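Local coordinates for protein glucokinase (Leishmania braziliensis MHOM/BR/75/M2904, PDB 6EDI) that probably phosphorylates D-glucose at the expense of ATP, as expected of a glucokinase, and forms a dimer captured in an open conformation, at residues 180-185 and 388-393; 203-208 and 345-350; 39-44 and 104-109; 67-72 and 400-405; 286-291 and 316-321. All coordinates share one frame; numbering follows the deposited sequence.

Contact 1 of 5, residues 180-185 and 388-393; sequences VMWKGT and TTFLRQ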
# COMPACT_ATOMS: atom_id res chain seq x y z
N VAL A 180 5.09 -19.41 13.44
CA VAL A 180 6.01 -18.28 13.51
C VAL A 180 7.35 -18.65 12.93
O VAL A 180 7.95 -19.65 13.31
CB VAL A 180 6.21 -17.82 14.96
CG1 VAL A 180 7.24 -16.70 15.03
CG2 VAL A 180 4.89 -17.36 15.51
N MET A 181 7.82 -17.86 11.97
CA MET A 181 9.18 -18.02 11.50
C MET A 181 10.11 -17.33 12.50
O MET A 181 11.09 -17.92 12.97
CB MET A 181 9.35 -17.45 10.10
CG MET A 181 8.50 -18.16 9.08
SD MET A 181 8.44 -17.44 7.43
CE MET A 181 10.19 -17.20 7.11
N TRP A 182 9.79 -16.07 12.81
CA TRP A 182 10.50 -15.32 13.83
C TRP A 182 9.68 -14.15 14.35
O TRP A 182 8.88 -13.54 13.63
CB TRP A 182 11.88 -14.86 13.36
CG TRP A 182 11.87 -14.02 12.12
CD1 TRP A 182 11.50 -12.71 12.02
CD2 TRP A 182 12.28 -14.42 10.81
NE1 TRP A 182 11.64 -12.28 10.72
CE2 TRP A 182 12.12 -13.31 9.95
CE3 TRP A 182 12.76 -15.62 10.27
CZ2 TRP A 182 12.43 -13.37 8.59
CZ3 TRP A 182 13.08 -15.68 8.92
CH2 TRP A 182 12.92 -14.55 8.09
N LYS A 183 9.87 -13.84 15.62
CA LYS A 183 9.10 -12.82 16.28
C LYS A 183 9.84 -11.50 16.13
O LYS A 183 11.05 -11.43 16.34
CB LYS A 183 8.92 -13.18 17.75
CG LYS A 183 8.19 -12.15 18.58
CD LYS A 183 8.12 -12.61 20.03
CE LYS A 183 7.85 -11.44 20.93
NZ LYS A 183 7.58 -11.84 22.35
N GLY A 184 9.12 -10.45 15.74
CA GLY A 184 9.73 -9.14 15.59
C GLY A 184 9.85 -8.40 16.90
O GLY A 184 9.14 -8.68 17.86
N THR A 185 10.75 -7.42 16.93
CA THR A 185 11.01 -6.65 18.14
C THR A 185 9.82 -5.83 18.62
O THR A 185 9.77 -5.42 19.78
CB THR A 185 12.16 -5.67 17.92
OG1 THR A 185 11.89 -4.91 16.74
CG2 THR A 185 13.47 -6.40 17.73
N THR A 388 9.31 -6.62 12.53
CA THR A 388 8.22 -7.41 11.96
C THR A 388 8.27 -8.90 12.30
O THR A 388 9.30 -9.55 12.16
CB THR A 388 8.16 -7.22 10.41
OG1 THR A 388 7.95 -5.83 10.12
CG2 THR A 388 7.04 -8.04 9.79
N THR A 389 7.13 -9.42 12.76
CA THR A 389 6.97 -10.84 13.04
C THR A 389 6.62 -11.55 11.74
O THR A 389 5.66 -11.16 11.06
CB THR A 389 5.84 -11.04 14.08
OG1 THR A 389 6.24 -10.45 15.33
CG2 THR A 389 5.51 -12.51 14.29
N PHE A 390 7.39 -12.58 11.37
CA PHE A 390 7.12 -13.34 10.15
C PHE A 390 6.42 -14.65 10.46
O PHE A 390 6.75 -15.32 11.43
CB PHE A 390 8.40 -13.64 9.36
CG PHE A 390 8.80 -12.54 8.41
CD1 PHE A 390 9.05 -11.26 8.88
CD2 PHE A 390 8.95 -12.81 7.06
CE1 PHE A 390 9.43 -10.25 8.00
CE2 PHE A 390 9.33 -11.83 6.18
CZ PHE A 390 9.57 -10.54 6.64
N LEU A 391 5.42 -14.96 9.63
CA LEU A 391 4.64 -16.19 9.77
C LEU A 391 4.64 -16.96 8.45
O LEU A 391 4.82 -16.37 7.39
CB LEU A 391 3.19 -15.86 10.18
CG LEU A 391 2.91 -15.00 11.40
CD1 LEU A 391 1.41 -14.87 11.58
CD2 LEU A 391 3.55 -15.59 12.66
N ARG A 392 4.38 -18.26 8.55
CA ARG A 392 4.40 -19.20 7.43
C ARG A 392 3.15 -20.05 7.47
O ARG A 392 2.85 -20.63 8.51
CB ARG A 392 5.52 -20.19 7.69
CG ARG A 392 6.64 -20.16 6.77
CD ARG A 392 7.64 -21.11 7.36
NE ARG A 392 7.05 -22.43 7.44
CZ ARG A 392 7.29 -23.30 8.41
NH1 ARG A 392 8.13 -22.98 9.38
NH2 ARG A 392 6.70 -24.48 8.40
N GLN A 393 2.45 -20.20 6.35
CA GLN A 393 1.33 -21.13 6.30
C GLN A 393 1.82 -22.58 6.39
O GLN A 393 2.77 -22.96 5.72
CB GLN A 393 0.52 -20.95 5.01
CG GLN A 393 -0.83 -21.65 5.08
CD GLN A 393 -1.67 -21.47 3.85
OE1 GLN A 393 -1.36 -20.66 2.97
NE2 GLN A 393 -2.75 -22.26 3.76
O HOH W 1 11.56 -9.35 10.87
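Phe390 faces both Met181 and Trp182, through its carbonyl and through its side chain. Phe390 CB lies over the five-membered ring of Trp182, 3.9 Å from the centroid, a CH-pi contact. Beyond CB the two side chains run next to each other in the same direction. Their planes are 30° apart and slid, so the rings barely overlap, and Trp182 NE1 stands 3.3 Å from Phe390 CD1. A chi1 of 57° puts the indole here, with CG lodged between the backbone N and the carbonyl carbon. The indole N-H goes to a water 2.9 Å from Trp182 NE1, and this water donates in turn to Thr388 O at 2.6 Å. Phe390 O accepts from Met181 N at 2.8 Å and, weakly, from Trp182 N at 3.4 Å: a classic beta bulge in the antiparallel pairing of strand 178-182, an edge strand, within this chain, of the second mixed sheet, with strand 389-393. Phe390 N returns a bond to Trp182 O. Met181, bent at its last torsion, lays its thioether across the aliphatic part of Arg392 at about a right angle, with SD 3.3 Å from Arg392 CG. Helix 317-341 packs on Phe390 and helix 363-373 on both rings. Past the bulge, Gly184 N donates an almost straight bond (169°) to Thr389 OG1 at 2.9 Å, next to the side chain of Lys183, whose NZ pairs with Asp188.

Contact 2 of 5, residues 203-208 and 345-350; sequences GRCMVV and TCVLMG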
# COMPACT_ATOMS: atom_id res chain seq x y z
N GLY A 203 -2.33 -4.25 13.58
CA GLY A 203 -1.30 -3.60 12.79
C GLY A 203 -1.34 -4.14 11.37
O GLY A 203 -2.16 -5.01 11.05
N ARG A 204 -0.47 -3.63 10.52
CA ARG A 204 -0.47 -4.09 9.14
C ARG A 204 0.06 -5.50 9.05
O ARG A 204 1.00 -5.88 9.76
CB ARG A 204 0.36 -3.20 8.23
CG ARG A 204 -0.32 -1.91 7.82
CD ARG A 204 0.66 -1.00 7.08
NE ARG A 204 0.01 0.22 6.62
CZ ARG A 204 0.66 1.22 6.06
NH1 ARG A 204 1.98 1.11 5.89
NH2 ARG A 204 0.02 2.30 5.64
N CYS A 205 -0.53 -6.25 8.14
CA CYS A 205 -0.03 -7.57 7.77
C CYS A 205 0.29 -7.57 6.27
O CYS A 205 -0.60 -7.38 5.43
CB CYS A 205 -1.08 -8.62 8.11
SG CYS A 205 -0.61 -10.27 7.62
N MET A 206 1.55 -7.76 5.93
CA MET A 206 1.96 -7.88 4.54
C MET A 206 1.91 -9.34 4.12
O MET A 206 2.51 -10.21 4.76
CB MET A 206 3.37 -7.29 4.34
CG MET A 206 3.90 -7.44 2.92
SD MET A 206 2.96 -6.44 1.76
CE MET A 206 3.23 -7.41 0.28
N VAL A 207 1.17 -9.62 3.05
CA VAL A 207 0.95 -11.00 2.61
C VAL A 207 1.62 -11.25 1.27
O VAL A 207 1.38 -10.51 0.31
CB VAL A 207 -0.53 -11.30 2.47
CG1 VAL A 207 -0.75 -12.75 2.10
CG2 VAL A 207 -1.27 -10.95 3.78
N VAL A 208 2.46 -12.28 1.22
CA VAL A 208 3.11 -12.70 -0.03
C VAL A 208 2.83 -14.19 -0.24
O VAL A 208 2.82 -14.94 0.73
CB VAL A 208 4.62 -12.42 0.03
CG1 VAL A 208 5.33 -13.03 -1.16
CG2 VAL A 208 4.86 -10.94 0.06
N THR A 345 3.18 -7.67 11.00
CA THR A 345 3.43 -9.04 10.61
C THR A 345 3.66 -9.14 9.12
O THR A 345 3.20 -8.30 8.33
CB THR A 345 2.26 -9.97 10.99
OG1 THR A 345 1.08 -9.53 10.31
CG2 THR A 345 2.03 -9.97 12.51
N CYS A 346 4.36 -10.19 8.72
CA CYS A 346 4.45 -10.52 7.32
C CYS A 346 4.16 -12.00 7.22
O CYS A 346 4.73 -12.80 7.97
CB CYS A 346 5.84 -10.23 6.77
SG CYS A 346 6.09 -10.81 5.09
N VAL A 347 3.26 -12.36 6.31
CA VAL A 347 2.82 -13.74 6.16
C VAL A 347 3.25 -14.31 4.82
O VAL A 347 3.00 -13.73 3.76
CB VAL A 347 1.30 -13.84 6.26
CG1 VAL A 347 0.83 -15.23 5.79
CG2 VAL A 347 0.82 -13.54 7.67
N LEU A 348 3.90 -15.47 4.87
CA LEU A 348 4.27 -16.18 3.65
C LEU A 348 3.30 -17.33 3.51
O LEU A 348 3.20 -18.17 4.40
CB LEU A 348 5.71 -16.70 3.74
CG LEU A 348 6.90 -15.76 3.53
CD1 LEU A 348 6.88 -14.61 4.50
CD2 LEU A 348 8.24 -16.53 3.65
N MET A 349 2.56 -17.37 2.40
CA MET A 349 1.49 -18.36 2.29
C MET A 349 1.32 -18.98 0.90
O MET A 349 2.12 -18.72 -0.01
CB MET A 349 0.18 -17.76 2.80
CG MET A 349 -0.51 -16.79 1.84
SD MET A 349 -1.97 -16.07 2.64
CE MET A 349 -3.02 -15.72 1.25
N GLY A 350 0.31 -19.82 0.75
CA GLY A 350 0.09 -20.52 -0.51
C GLY A 350 0.50 -21.98 -0.47
O GLY A 350 1.26 -22.40 0.42
O HOH W 2 -0.49 -7.72 11.57
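Five backbone hydrogen bonds join 203-208 and 345-350, whose strands 205-208 and 345-348 are parallel neighbours inside the large mixed sheet of this actin-like ATPase family protein. The ladder starts with Thr345 N donating to Arg204 O at 3.1 Å, followed by Met206 N to Thr345 O at 3.0 Å. Met206 O then receives Val347 N at 2.8 Å, Val208 N gives an almost linear bond (177°) to Val347 O, and Met349 N finishes the series on Val208 O at 3.0 Å. The donors and acceptors thus come from each strand in turn, with Cys205, Met206, Val207 and Val208 level with Thr345, Cys346, Val347 and Leu348. The strand axes lie 4.5 Å apart and are inclined by 17°. A water 2.7 Å from Thr345 OG1 also reaches Arg204 O, weakly. The Arg204 side chain itself leads off to His220 and to the carbonyl of Ala232 of the second subunit, so this strand's start borders the dimer contact. On one face Met206, Val208 and Leu348 pack against helix 317-341. On the other, Cys205 SG, anti to its own backbone N, lies 3.6 Å from Val347 CG2, while Val207 and Met349 meet helix 157-170. Met349 has just left strand 345-348, ahead of Gly350, the N-cap of the next helix. With chi1 at 77° and the chain extended beyond CG, its thioether crosses beside the valine, and Val207 CG1 touches Met349 SD at 3.6 Å.

Contact 3 of 5, residues 39-44 and 104-109; sequences GPIYVV and ASFLRR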
# COMPACT_ATOMS: atom_id res chain seq x y z
N GLY A 39 -27.65 -16.09 12.56
CA GLY A 39 -26.42 -15.34 12.33
C GLY A 39 -26.29 -14.77 10.94
O GLY A 39 -27.04 -15.15 10.03
N PRO A 40 -25.32 -13.87 10.75
CA PRO A 40 -25.07 -13.27 9.44
C PRO A 40 -24.63 -14.36 8.47
O PRO A 40 -24.02 -15.34 8.88
CB PRO A 40 -23.89 -12.33 9.68
CG PRO A 40 -23.72 -12.25 11.19
CD PRO A 40 -24.25 -13.55 11.71
N ILE A 41 -24.95 -14.19 7.20
CA ILE A 41 -24.48 -15.10 6.17
C ILE A 41 -23.59 -14.33 5.20
O ILE A 41 -23.98 -13.29 4.69
CB ILE A 41 -25.64 -15.75 5.40
CG1 ILE A 41 -26.53 -16.57 6.33
CG2 ILE A 41 -25.09 -16.61 4.25
CD1 ILE A 41 -25.85 -17.80 6.91
N TYR A 42 -22.39 -14.86 4.94
CA TYR A 42 -21.47 -14.23 4.00
C TYR A 42 -21.39 -15.09 2.71
O TYR A 42 -21.03 -16.27 2.75
CB TYR A 42 -20.09 -14.03 4.66
CG TYR A 42 -20.15 -13.31 6.01
CD1 TYR A 42 -20.08 -11.92 6.08
CD2 TYR A 42 -20.28 -14.02 7.20
CE1 TYR A 42 -20.14 -11.27 7.31
CE2 TYR A 42 -20.35 -13.38 8.43
CZ TYR A 42 -20.27 -12.00 8.48
OH TYR A 42 -20.33 -11.37 9.70
N VAL A 43 -21.79 -14.49 1.59
CA VAL A 43 -21.79 -15.20 0.31
C VAL A 43 -20.36 -15.23 -0.21
O VAL A 43 -19.66 -14.20 -0.19
CB VAL A 43 -22.77 -14.57 -0.70
CG1 VAL A 43 -22.45 -15.02 -2.11
CG2 VAL A 43 -24.21 -14.95 -0.34
N VAL A 44 -19.93 -16.41 -0.62
CA VAL A 44 -18.56 -16.62 -1.04
C VAL A 44 -18.55 -17.23 -2.43
O VAL A 44 -19.45 -18.00 -2.82
CB VAL A 44 -17.76 -17.54 -0.06
CG1 VAL A 44 -17.93 -17.07 1.34
CG2 VAL A 44 -18.19 -18.99 -0.17
N ALA A 104 -36.61 -17.02 2.23
CA ALA A 104 -36.78 -15.67 2.76
C ALA A 104 -35.97 -15.45 4.04
O ALA A 104 -35.24 -14.47 4.15
CB ALA A 104 -38.24 -15.36 2.99
N SER A 105 -36.13 -16.35 5.01
CA SER A 105 -35.43 -16.19 6.29
C SER A 105 -33.91 -16.27 6.14
O SER A 105 -33.16 -15.69 6.92
CB SER A 105 -35.92 -17.21 7.32
OG SER A 105 -35.55 -18.53 6.96
N PHE A 106 -33.46 -16.98 5.11
CA PHE A 106 -32.03 -17.11 4.83
C PHE A 106 -31.44 -15.84 4.20
O PHE A 106 -30.48 -15.26 4.72
CB PHE A 106 -31.79 -18.31 3.91
CG PHE A 106 -30.34 -18.69 3.78
CD1 PHE A 106 -29.67 -19.27 4.86
CD2 PHE A 106 -29.65 -18.49 2.59
CE1 PHE A 106 -28.33 -19.63 4.75
CE2 PHE A 106 -28.31 -18.85 2.47
CZ PHE A 106 -27.66 -19.43 3.56
N LEU A 107 -32.02 -15.42 3.09
CA LEU A 107 -31.48 -14.33 2.29
C LEU A 107 -31.49 -13.01 3.05
O LEU A 107 -30.69 -12.13 2.76
CB LEU A 107 -32.24 -14.20 0.97
CG LEU A 107 -32.10 -15.33 -0.05
CD1 LEU A 107 -32.97 -15.06 -1.28
CD2 LEU A 107 -30.64 -15.52 -0.47
N ARG A 108 -32.38 -12.86 4.02
CA ARG A 108 -32.43 -11.60 4.77
C ARG A 108 -31.22 -11.45 5.67
O ARG A 108 -30.94 -10.35 6.15
CB ARG A 108 -33.70 -11.50 5.61
CG ARG A 108 -34.98 -11.54 4.82
CD ARG A 108 -34.95 -10.66 3.57
NE ARG A 108 -36.24 -10.72 2.89
CZ ARG A 108 -36.61 -11.72 2.10
NH1 ARG A 108 -35.78 -12.73 1.89
NH2 ARG A 108 -37.81 -11.71 1.53
N ARG A 109 -30.51 -12.54 5.92
CA ARG A 109 -29.33 -12.50 6.78
C ARG A 109 -28.03 -12.40 6.00
O ARG A 109 -26.95 -12.41 6.59
CB ARG A 109 -29.32 -13.67 7.76
CG ARG A 109 -30.43 -13.61 8.81
CD ARG A 109 -30.44 -14.84 9.68
NE ARG A 109 -30.86 -16.02 8.94
CZ ARG A 109 -30.12 -17.11 8.76
NH1 ARG A 109 -28.90 -17.19 9.28
NH2 ARG A 109 -30.61 -18.14 8.07
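Gly39, Pro40 and Ile41 meet Phe106 and Arg109 in a partly buried contact of mixed polar and apolar character, where the start of strand 41-48 passes the short helix 104-107 and the turn leading into strand 110-117. Two hydrogen bonds cross, one between backbones and one from the Arg109 side chain. Ile41 N donates to Arg109 O at 2.7 Å, coming from 41° above the carbonyl plane, and Pro40 CA makes a longer CH...O approach to the same oxygen. In the reverse direction Arg109 NH1 gives a bond of 2.9 Å to Gly39 O, lying in the carbonyl plane on a lone pair. The arginine chain is bent at chi3 (-69°), which folds its head back so that Arg109 NE also donates to Ser105 O at 3.1 Å, while NH2 bonds to Trp36 O. Each guanidinium nitrogen therefore binds a main-chain carbonyl, and this should fix the rotation of the group. Ile41 touches both the arginine head and the phenyl ring: Ile41 CG1 is 3.8 Å from Arg109 NH1, Ile41 CD1 is 3.8 Å from Phe106 CE1, and Ile41 CG2 is 3.9 Å from Phe106 CZ. Isoleucine and phenylalanine side chains cross at about a right angle, and Phe56 meets the Phe106 ring edge-to-face. Strands 41-48 and 110-117 continue from here as parallel neighbours, in the 3-2-1-4-5 order of strands 67-75, 51-58, 41-48, 110-117 and 152-156 that marks the ribonuclease H-like fold of the actin-type ATPase superfamily.

Contact 4 of 5, residues 67-72 and 400-405; sequences LHIIYV and NLLGCL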
# COMPACT_ATOMS: atom_id res chain seq x y z
N LEU A 67 -15.22 -21.75 11.67
CA LEU A 67 -15.73 -21.09 10.48
C LEU A 67 -16.29 -22.21 9.63
O LEU A 67 -15.67 -23.26 9.55
CB LEU A 67 -14.60 -20.36 9.76
CG LEU A 67 -14.02 -19.15 10.50
CD1 LEU A 67 -12.73 -18.68 9.86
CD2 LEU A 67 -15.02 -18.03 10.55
N HIS A 68 -17.46 -22.00 9.05
CA HIS A 68 -18.08 -23.02 8.20
C HIS A 68 -18.32 -22.47 6.80
O HIS A 68 -18.73 -21.32 6.63
CB HIS A 68 -19.40 -23.52 8.82
CG HIS A 68 -19.23 -24.24 10.12
ND1 HIS A 68 -20.12 -24.11 11.16
CD2 HIS A 68 -18.28 -25.10 10.54
CE1 HIS A 68 -19.72 -24.85 12.18
NE2 HIS A 68 -18.60 -25.46 11.83
N ILE A 69 -18.04 -23.29 5.80
CA ILE A 69 -18.33 -22.94 4.42
C ILE A 69 -19.04 -24.11 3.76
O ILE A 69 -18.71 -25.27 4.01
CB ILE A 69 -17.05 -22.56 3.62
CG1 ILE A 69 -16.26 -21.47 4.35
CG2 ILE A 69 -17.40 -22.07 2.22
CD1 ILE A 69 -14.94 -21.06 3.67
N ILE A 70 -20.04 -23.79 2.95
CA ILE A 70 -20.66 -24.77 2.07
C ILE A 70 -20.60 -24.19 0.68
O ILE A 70 -20.95 -23.04 0.48
CB ILE A 70 -22.14 -24.97 2.42
CG1 ILE A 70 -22.29 -25.57 3.80
CG2 ILE A 70 -22.79 -25.88 1.39
CD1 ILE A 70 -21.62 -26.88 3.98
N TYR A 71 -20.18 -24.98 -0.32
CA TYR A 71 -20.17 -24.45 -1.67
C TYR A 71 -20.54 -25.51 -2.69
O TYR A 71 -20.34 -26.70 -2.46
CB TYR A 71 -18.81 -23.83 -2.02
CG TYR A 71 -17.67 -24.82 -2.05
CD1 TYR A 71 -17.39 -25.57 -3.18
CD2 TYR A 71 -16.87 -25.00 -0.93
CE1 TYR A 71 -16.36 -26.49 -3.20
CE2 TYR A 71 -15.83 -25.91 -0.95
CZ TYR A 71 -15.58 -26.65 -2.08
OH TYR A 71 -14.54 -27.54 -2.08
N VAL A 72 -21.07 -25.04 -3.81
CA VAL A 72 -21.34 -25.88 -4.97
C VAL A 72 -20.27 -25.57 -6.00
O VAL A 72 -19.95 -24.40 -6.24
CB VAL A 72 -22.71 -25.53 -5.57
CG1 VAL A 72 -22.96 -26.32 -6.85
CG2 VAL A 72 -23.80 -25.80 -4.56
N ASN A 400 -9.25 -18.44 0.07
CA ASN A 400 -9.94 -17.44 -0.72
C ASN A 400 -11.44 -17.41 -0.43
O ASN A 400 -12.04 -16.35 -0.37
CB ASN A 400 -9.67 -17.63 -2.21
CG ASN A 400 -8.24 -17.28 -2.59
OD1 ASN A 400 -7.44 -16.85 -1.75
ND2 ASN A 400 -7.91 -17.47 -3.86
N LEU A 401 -12.05 -18.57 -0.26
CA LEU A 401 -13.45 -18.60 0.17
C LEU A 401 -13.62 -17.89 1.53
O LEU A 401 -14.50 -17.03 1.69
CB LEU A 401 -13.98 -20.03 0.21
CG LEU A 401 -14.10 -20.65 -1.19
CD1 LEU A 401 -14.74 -22.04 -1.15
CD2 LEU A 401 -14.90 -19.75 -2.11
N LEU A 402 -12.78 -18.24 2.49
CA LEU A 402 -12.79 -17.60 3.81
C LEU A 402 -12.65 -16.08 3.70
O LEU A 402 -13.27 -15.33 4.47
CB LEU A 402 -11.67 -18.16 4.68
CG LEU A 402 -11.87 -19.55 5.25
CD1 LEU A 402 -10.59 -20.05 5.89
CD2 LEU A 402 -13.00 -19.50 6.26
N GLY A 403 -11.84 -15.63 2.75
CA GLY A 403 -11.60 -14.21 2.56
C GLY A 403 -12.84 -13.46 2.13
O GLY A 403 -12.97 -12.25 2.39
N CYS A 404 -13.75 -14.17 1.47
CA CYS A 404 -15.02 -13.56 1.13
C CYS A 404 -15.77 -13.25 2.42
O CYS A 404 -16.45 -12.22 2.51
CB CYS A 404 -15.83 -14.47 0.19
SG CYS A 404 -15.17 -14.55 -1.51
N LEU A 405 -15.62 -14.11 3.43
CA LEU A 405 -16.17 -13.80 4.75
C LEU A 405 -15.41 -12.65 5.41
O LEU A 405 -16.00 -11.73 6.01
CB LEU A 405 -16.15 -15.04 5.66
CG LEU A 405 -16.69 -14.90 7.10
CD1 LEU A 405 -17.42 -16.16 7.56
CD2 LEU A 405 -15.57 -14.58 8.08
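Ile69 turns CG1 opposite its carbonyl carbon (chi1 -53°) and stays extended beyond it, which drives CD1 in between Leu401 and Leu402: Ile69 CD1 is 3.7 Å from Leu401 CB and 3.6 Å from Leu402 CD2. Two residues on, Tyr71 holds its ring between the backbone N and the carbonyl carbon (chi1 65°), and Leu401 CD1 approaches Tyr71 CD2 to 3.7 Å, the two side chains crossing at roughly a right angle. Helix 399-409, the last of the chain, here lies across one face of the N-terminal mixed sheet, its short segment running at 112° to strand 67-72 with the axes 9.6 Å apart. Such a helix-on-sheet layer is wholly apolar across these two segments, built from every second residue of the strand, Leu67, Ile69 and Tyr71. Strand 41-48 lies under the same helix through Tyr42 and Val44. Of the two Leu402 methyls, CD2 faces the strand and serves two partners, Ile69 and Leu67; Leu67 CD1 is 3.7 Å from Leu402 CD2. The other leucine branch, Leu67 CD2, sits 4.3 Å from Leu405 CD1, and Arg53 makes a cation-pi contact with the Tyr71 ring.

Contact 5 of 5, residues 286-291 and 316-321; sequences FNYAYA and DTAAIA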
# COMPACT_ATOMS: atom_id res chain seq x y z
N PHE A 286 15.07 -22.24 -13.01
CA PHE A 286 16.28 -21.54 -13.42
C PHE A 286 17.38 -21.70 -12.39
O PHE A 286 18.56 -21.88 -12.73
CB PHE A 286 16.00 -20.05 -13.63
CG PHE A 286 17.23 -19.26 -13.95
CD1 PHE A 286 17.72 -19.21 -15.25
CD2 PHE A 286 17.91 -18.57 -12.95
CE1 PHE A 286 18.87 -18.49 -15.55
CE2 PHE A 286 19.06 -17.85 -13.23
CZ PHE A 286 19.54 -17.81 -14.54
N ASN A 287 17.01 -21.61 -11.12
CA ASN A 287 17.97 -21.76 -10.04
C ASN A 287 18.69 -23.09 -10.09
O ASN A 287 19.90 -23.18 -9.83
CB ASN A 287 17.29 -21.55 -8.70
CG ASN A 287 17.10 -20.08 -8.38
OD1 ASN A 287 17.38 -19.22 -9.23
ND2 ASN A 287 16.62 -19.78 -7.17
N TYR A 288 17.95 -24.13 -10.44
CA TYR A 288 18.53 -25.47 -10.52
C TYR A 288 19.62 -25.54 -11.57
O TYR A 288 20.74 -25.98 -11.29
CB TYR A 288 17.45 -26.51 -10.80
CG TYR A 288 17.98 -27.93 -10.72
CD1 TYR A 288 18.39 -28.46 -9.51
CD2 TYR A 288 18.07 -28.72 -11.85
CE1 TYR A 288 18.88 -29.76 -9.42
CE2 TYR A 288 18.55 -30.02 -11.78
CZ TYR A 288 18.95 -30.53 -10.57
OH TYR A 288 19.44 -31.83 -10.50
N ALA A 289 19.30 -25.11 -12.79
CA ALA A 289 20.29 -25.03 -13.85
C ALA A 289 21.47 -24.19 -13.38
O ALA A 289 22.62 -24.64 -13.44
CB ALA A 289 19.67 -24.44 -15.10
N TYR A 290 21.19 -22.99 -12.88
CA TYR A 290 22.23 -22.06 -12.45
C TYR A 290 23.18 -22.69 -11.44
O TYR A 290 24.38 -22.41 -11.45
CB TYR A 290 21.59 -20.77 -11.90
CG TYR A 290 22.57 -19.65 -11.60
CD1 TYR A 290 23.00 -18.78 -12.60
CD2 TYR A 290 23.05 -19.43 -10.31
CE1 TYR A 290 23.89 -17.74 -12.33
CE2 TYR A 290 23.93 -18.40 -10.03
CZ TYR A 290 24.34 -17.57 -11.05
OH TYR A 290 25.21 -16.54 -10.77
N ALA A 291 22.67 -23.56 -10.57
CA ALA A 291 23.52 -24.14 -9.51
C ALA A 291 24.32 -25.35 -10.01
O ALA A 291 25.37 -25.68 -9.45
CB ALA A 291 22.69 -24.53 -8.30
N ASP A 316 20.50 -34.37 -4.16
CA ASP A 316 20.94 -33.37 -5.14
C ASP A 316 21.33 -32.03 -4.51
O ASP A 316 20.47 -31.25 -4.09
CB ASP A 316 19.83 -33.19 -6.19
CG ASP A 316 20.30 -32.49 -7.44
OD1 ASP A 316 21.07 -31.51 -7.34
OD2 ASP A 316 19.87 -32.93 -8.53
N THR A 317 22.63 -31.79 -4.46
CA THR A 317 23.19 -30.60 -3.82
C THR A 317 22.74 -29.32 -4.54
O THR A 317 22.60 -28.25 -3.92
CB THR A 317 24.74 -30.72 -3.76
OG1 THR A 317 25.25 -30.02 -2.62
CG2 THR A 317 25.40 -30.20 -5.03
N ALA A 318 22.49 -29.43 -5.84
CA ALA A 318 22.07 -28.28 -6.63
C ALA A 318 20.60 -27.95 -6.41
O ALA A 318 20.22 -26.77 -6.38
CB ALA A 318 22.35 -28.53 -8.10
N ALA A 319 19.77 -28.98 -6.26
CA ALA A 319 18.36 -28.76 -5.95
C ALA A 319 18.23 -28.04 -4.61
O ALA A 319 17.36 -27.18 -4.44
CB ALA A 319 17.60 -30.08 -5.93
N ILE A 320 19.09 -28.41 -3.66
CA ILE A 320 19.08 -27.79 -2.34
C ILE A 320 19.48 -26.32 -2.43
O ILE A 320 18.86 -25.47 -1.80
CB ILE A 320 20.02 -28.51 -1.37
CG1 ILE A 320 19.67 -30.00 -1.31
CG2 ILE A 320 19.95 -27.88 0.01
CD1 ILE A 320 20.39 -30.77 -0.22
N ALA A 321 20.52 -26.04 -3.21
CA ALA A 321 20.98 -24.67 -3.38
C ALA A 321 19.91 -23.85 -4.11
O ALA A 321 19.68 -22.69 -3.78
CB ALA A 321 22.29 -24.64 -4.16
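Tyr288 and Asp316 carry the polar part of the contact: Tyr288 OH donates to Asp316 OD2 at a modelled 2.3 Å, so short that the exact length is doubtful. The two side chains come from opposite directions, and the carboxylate lies at the ring's edge with its plane turned 58° from it. Asp316 is also the N-cap of helix 317-341. Its other oxygen, OD1, receives Ala319 N at 3.0 Å, from above the carboxylate plane, and more weakly Ala318 N. The apolar part is made by the tyrosine ring and small side chains. With CG anti to the backbone N (chi1 -173°), Tyr288 stretches along the first turn of the partner helix, CE1 lying 3.7 Å from Ala319 CB and 3.9 Å from Ala318 CB. Nearby, Ala291 CB touches Ala318 CB at 4.0 Å and Ala321 CB at 4.2 Å. Small alanine side chains here are consistent with a close helix pair: the axes come within 8.1 Å and make an angle of 129°. From helix 304-313, Val307 packs on Tyr288 and Ala319, Leu310 on Asp316 and Ala319. With two helix N-H groups at OD1 and the helix N terminus beside it, the Asp316 carboxylate would probably be favoured in its charged form.

From the N terminus, contact 3 closes the first loop, 39-44 to 104-109. Contact 4 opens within it at 67-72 but closes only at 400-405, so the two cross; they touch on the N-terminal sheet, their centres about 13 Å apart. Inside the long loop of contact 4 the others nest like shells: contact 1 opens at 180-185, contact 2 at 203-208, and contact 5, 286-291 with 316-321, closes innermost before contacts 2 and 1 close in turn. Contacts 1 and 2 are joined by neighbouring strands 389-393 and 345-348 of the second sheet. Contact 5 belongs to a helical region, its centre about 51 Å from that of contact 3, while helix 399-409 carries the chain back to the N-terminal sheet.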